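Local coordinates for putative immunoglobulin-blocking virulence protein (PDB 7ADK) that probably acts as a virulence factor that blocks host immunoglobulins, helping the mycoplasma evade antibodies, at residues S393-L401 with L417-A428. Numbering follows the deposited sequence.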
loop_
_atom_site.group_PDB
_atom_site.type_symbol
_atom_site.label_atom_id
_atom_site.label_comp_id
_atom_site.label_asym_id
_atom_site.label_seq_id
_atom_site.Cartn_x
_atom_site.Cartn_y
_atom_site.Cartn_z
ATOM N N SER A 393 -13.659 -15.460 27.376
ATOM C CA SER A 393 -13.196 -14.286 26.636
ATOM C C SER A 393 -11.685 -14.025 26.738
ATOM O O SER A 393 -11.173 -13.203 25.986
ATOM C CB SER A 393 -13.980 -13.068 27.117
ATOM O OG SER A 393 -13.828 -12.894 28.507
ATOM N N ASP A 394 -10.950 -14.710 27.609
ATOM C CA ASP A 394 -9.523 -14.448 27.843
ATOM C C ASP A 394 -8.573 -15.018 26.772
ATOM O O ASP A 394 -7.381 -14.733 26.813
ATOM C CB ASP A 394 -9.158 -14.877 29.272
ATOM C CG ASP A 394 -9.778 -13.965 30.351
ATOM O OD1 ASP A 394 -10.067 -12.782 30.065
ATOM O OD2 ASP A 394 -9.959 -14.405 31.510
ATOM N N GLY A 395 -9.069 -15.755 25.775
ATOM C CA GLY A 395 -8.300 -16.142 24.585
ATOM C C GLY A 395 -7.400 -17.369 24.749
ATOM O O GLY A 395 -6.529 -17.621 23.921
ATOM N N ILE A 396 -7.590 -18.102 25.845
ATOM C CA ILE A 396 -6.977 -19.390 26.172
ATOM C C ILE A 396 -8.045 -20.461 25.924
ATOM O O ILE A 396 -9.154 -20.320 26.427
ATOM C CB ILE A 396 -6.520 -19.384 27.655
ATOM C CG1 ILE A 396 -5.353 -18.421 27.922
ATOM C CG2 ILE A 396 -6.134 -20.778 28.152
ATOM C CD1 ILE A 396 -5.275 -17.912 29.339
ATOM N N ARG A 397 -7.738 -21.527 25.182
ATOM C CA ARG A 397 -8.617 -22.693 24.964
ATOM C C ARG A 397 -7.871 -24.020 25.056
ATOM O O ARG A 397 -6.728 -24.114 24.625
ATOM C CB ARG A 397 -9.297 -22.608 23.602
ATOM C CG ARG A 397 -10.550 -21.743 23.563
ATOM C CD ARG A 397 -11.220 -21.861 22.197
ATOM N NE ARG A 397 -11.692 -23.234 21.957
ATOM C CZ ARG A 397 -11.301 -24.096 21.040
ATOM N NH1 ARG A 397 -11.809 -25.282 21.076
ATOM N NH2 ARG A 397 -10.424 -23.837 20.121
ATOM N N PHE A 398 -8.540 -25.064 25.533
ATOM C CA PHE A 398 -8.071 -26.448 25.474
ATOM C C PHE A 398 -9.066 -27.298 24.677
ATOM O O PHE A 398 -10.264 -27.281 24.949
ATOM C CB PHE A 398 -7.868 -27.022 26.878
ATOM C CG PHE A 398 -6.763 -26.401 27.706
ATOM C CD1 PHE A 398 -6.954 -25.158 28.325
ATOM C CD2 PHE A 398 -5.548 -27.085 27.889
ATOM C CE1 PHE A 398 -5.937 -24.605 29.120
ATOM C CE2 PHE A 398 -4.543 -26.541 28.701
ATOM C CZ PHE A 398 -4.741 -25.300 29.320
ATOM N N SER A 399 -8.586 -28.083 23.721
ATOM C CA SER A 399 -9.404 -29.017 22.949
ATOM C C SER A 399 -8.752 -30.389 22.882
ATOM O O SER A 399 -7.540 -30.521 22.905
ATOM C CB SER A 399 -9.754 -28.458 21.575
ATOM O OG SER A 399 -8.672 -28.190 20.779
ATOM N N LYS A 400 -9.567 -31.431 22.817
ATOM C CA LYS A 400 -9.166 -32.836 22.726
ATOM C C LYS A 400 -9.377 -33.301 21.288
ATOM O O LYS A 400 -10.454 -33.108 20.746
ATOM C CB LYS A 400 -10.017 -33.638 23.726
ATOM C CG LYS A 400 -9.613 -35.112 23.893
ATOM C CD LYS A 400 -8.348 -35.363 24.725
ATOM C CE LYS A 400 -8.464 -34.907 26.186
ATOM N NZ LYS A 400 -9.479 -35.651 26.948
ATOM N N LEU A 401 -8.379 -33.916 20.675
ATOM C CA LEU A 401 -8.516 -34.672 19.432
ATOM C C LEU A 401 -8.503 -36.167 19.752
ATOM O O LEU A 401 -7.646 -36.601 20.511
ATOM C CB LEU A 401 -7.363 -34.331 18.478
ATOM C CG LEU A 401 -7.694 -33.245 17.452
ATOM C CD1 LEU A 401 -7.885 -31.868 18.064
ATOM C CD2 LEU A 401 -6.571 -33.146 16.444
ATOM N N LEU A 417 -4.377 -33.823 23.803
ATOM C CA LEU A 417 -4.768 -32.517 24.310
ATOM C C LEU A 417 -4.030 -31.420 23.540
ATOM O O LEU A 417 -2.823 -31.491 23.330
ATOM C CB LEU A 417 -4.493 -32.493 25.817
ATOM C CG LEU A 417 -5.004 -31.273 26.583
ATOM C CD1 LEU A 417 -6.508 -31.100 26.480
ATOM C CD2 LEU A 417 -4.651 -31.451 28.046
ATOM N N VAL A 418 -4.752 -30.392 23.117
ATOM C CA VAL A 418 -4.269 -29.283 22.297
ATOM C C VAL A 418 -4.537 -27.971 23.022
ATOM O O VAL A 418 -5.654 -27.749 23.477
ATOM C CB VAL A 418 -4.930 -29.317 20.905
ATOM C CG1 VAL A 418 -4.479 -28.159 20.013
ATOM C CG2 VAL A 418 -4.650 -30.653 20.210
ATOM N N LEU A 419 -3.527 -27.111 23.143
ATOM C CA LEU A 419 -3.620 -25.789 23.749
ATOM C C LEU A 419 -3.596 -24.713 22.655
ATOM O O LEU A 419 -2.641 -24.628 21.887
ATOM C CB LEU A 419 -2.487 -25.660 24.776
ATOM C CG LEU A 419 -2.326 -24.292 25.451
ATOM C CD1 LEU A 419 -3.632 -23.750 26.012
ATOM C CD2 LEU A 419 -1.351 -24.397 26.597
ATOM N N ASP A 420 -4.643 -23.892 22.623
ATOM C CA ASP A 420 -4.905 -22.771 21.713
ATOM C C ASP A 420 -4.715 -21.459 22.492
ATOM O O ASP A 420 -5.412 -21.193 23.472
ATOM C CB ASP A 420 -6.316 -22.998 21.123
ATOM C CG ASP A 420 -7.090 -21.816 20.506
ATOM O OD1 ASP A 420 -6.551 -20.701 20.354
ATOM O OD2 ASP A 420 -8.266 -22.021 20.129
ATOM N N LEU A 421 -3.727 -20.648 22.094
ATOM C CA LEU A 421 -3.411 -19.331 22.660
ATOM C C LEU A 421 -3.550 -18.248 21.584
ATOM O O LEU A 421 -2.671 -18.091 20.735
ATOM C CB LEU A 421 -1.980 -19.341 23.232
ATOM C CG LEU A 421 -1.835 -20.093 24.561
ATOM C CD1 LEU A 421 -0.389 -20.487 24.810
ATOM C CD2 LEU A 421 -2.283 -19.232 25.728
ATOM N N ASP A 422 -4.629 -17.469 21.638
ATOM C CA ASP A 422 -4.818 -16.301 20.778
ATOM C C ASP A 422 -4.073 -15.095 21.350
ATOM O O ASP A 422 -4.618 -14.314 22.124
ATOM C CB ASP A 422 -6.309 -16.001 20.581
ATOM C CG ASP A 422 -6.548 -14.741 19.736
ATOM O OD1 ASP A 422 -5.617 -14.263 19.042
ATOM O OD2 ASP A 422 -7.680 -14.214 19.758
ATOM N N VAL A 423 -2.812 -14.917 20.971
ATOM C CA VAL A 423 -1.943 -13.864 21.520
ATOM C C VAL A 423 -2.215 -12.477 20.933
ATOM O O VAL A 423 -1.532 -11.518 21.285
ATOM C CB VAL A 423 -0.457 -14.264 21.478
ATOM C CG1 VAL A 423 -0.203 -15.390 22.479
ATOM C CG2 VAL A 423 0.012 -14.713 20.094
ATOM N N SER A 424 -3.246 -12.312 20.095
ATOM C CA SER A 424 -3.823 -10.988 19.833
ATOM C C SER A 424 -4.607 -10.463 21.034
ATOM O O SER A 424 -4.732 -9.249 21.192
ATOM C CB SER A 424 -4.713 -10.980 18.599
ATOM O OG SER A 424 -5.922 -11.670 18.811
ATOM N N ASN A 425 -5.097 -11.353 21.906
ATOM C CA ASN A 425 -5.611 -10.990 23.223
ATOM C C ASN A 425 -4.439 -10.580 24.136
ATOM O O ASN A 425 -3.315 -11.048 23.972
ATOM C CB ASN A 425 -6.363 -12.225 23.759
ATOM C CG ASN A 425 -7.353 -11.948 24.868
ATOM O OD1 ASN A 425 -7.018 -11.454 25.931
ATOM N ND2 ASN A 425 -8.599 -12.259 24.646
ATOM N N ASP A 426 -4.706 -9.843 25.203
ATOM C CA ASP A 426 -3.659 -9.333 26.092
ATOM C C ASP A 426 -3.657 -10.055 27.441
ATOM O O ASP A 426 -2.638 -10.041 28.124
ATOM C CB ASP A 426 -3.779 -7.805 26.228
ATOM C CG ASP A 426 -3.448 -7.055 24.934
ATOM O OD1 ASP A 426 -2.432 -7.359 24.298
ATOM O OD2 ASP A 426 -4.203 -6.148 24.540
ATOM N N GLU A 427 -4.724 -10.777 27.791
ATOM C CA GLU A 427 -4.717 -11.745 28.888
ATOM C C GLU A 427 -3.987 -13.031 28.475
ATOM O O GLU A 427 -3.053 -13.451 29.153
ATOM C CB GLU A 427 -6.146 -12.020 29.355
ATOM C CG GLU A 427 -6.244 -12.972 30.553
ATOM C CD GLU A 427 -5.775 -12.416 31.900
ATOM O OE1 GLU A 427 -5.180 -11.319 31.966
ATOM O OE2 GLU A 427 -6.013 -13.086 32.925
ATOM N N ALA A 428 -4.324 -13.625 27.323
ATOM C CA ALA A 428 -3.598 -14.790 26.818
ATOM C C ALA A 428 -2.106 -14.509 26.604
ATOM O O ALA A 428 -1.283 -15.358 26.924
ATOM C CB ALA A 428 -4.220 -15.283 25.516
#
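The Phe398 ring carries Leu419 CD1 over one face, 3.9 Å from the ring centroid and 14° off its normal, a CH-pi contact offset toward CZ; Leu417 CD1 sits at the ring edge, and Tyr384 stacks on the ring from outside the hairpin. Leu419 CG lies anti to the backbone N (chi1 175°), which swings CD1 across to the ring and the Arg397 carbonyl. On the same face of the sheet Ile396 CG1 packs alongside Leu421 CD2 at 3.9 Å, and helix 426-442 covers this apolar layer through Leu435, Ile436 and Leu439.

On the other face the Arg397 guanidinium stands 77° to the Asp420 carboxylate. Arg397 NH2 reaches the anti lone pair of Asp420 OD2 at 2.8 Å, a salt bridge, while NH1 pairs with Asp379, so two carboxylates grip one guanidinium. Paired backbone bonds join Arg397 to Asp420 and Ser399 to Val418; Asp422 N donates to Gly395 O at 3.0 Å.

Beyond the strands Asn425 N-caps the helix, its OD1 accepting Glu427 N at 3.0 Å, while ND2 makes a weak bond to Ser393 O. The Asp394 and Glu427 side chains run together; Lys391 and Arg430 respectively probably offset their like charges. Strands 396-403 and 415-422 thus form an antiparallel beta hairpin, and strand 415-422 leads through helix 426-442 into parallel strand 448-454, a beta-alpha-beta unit of the mixed sheet.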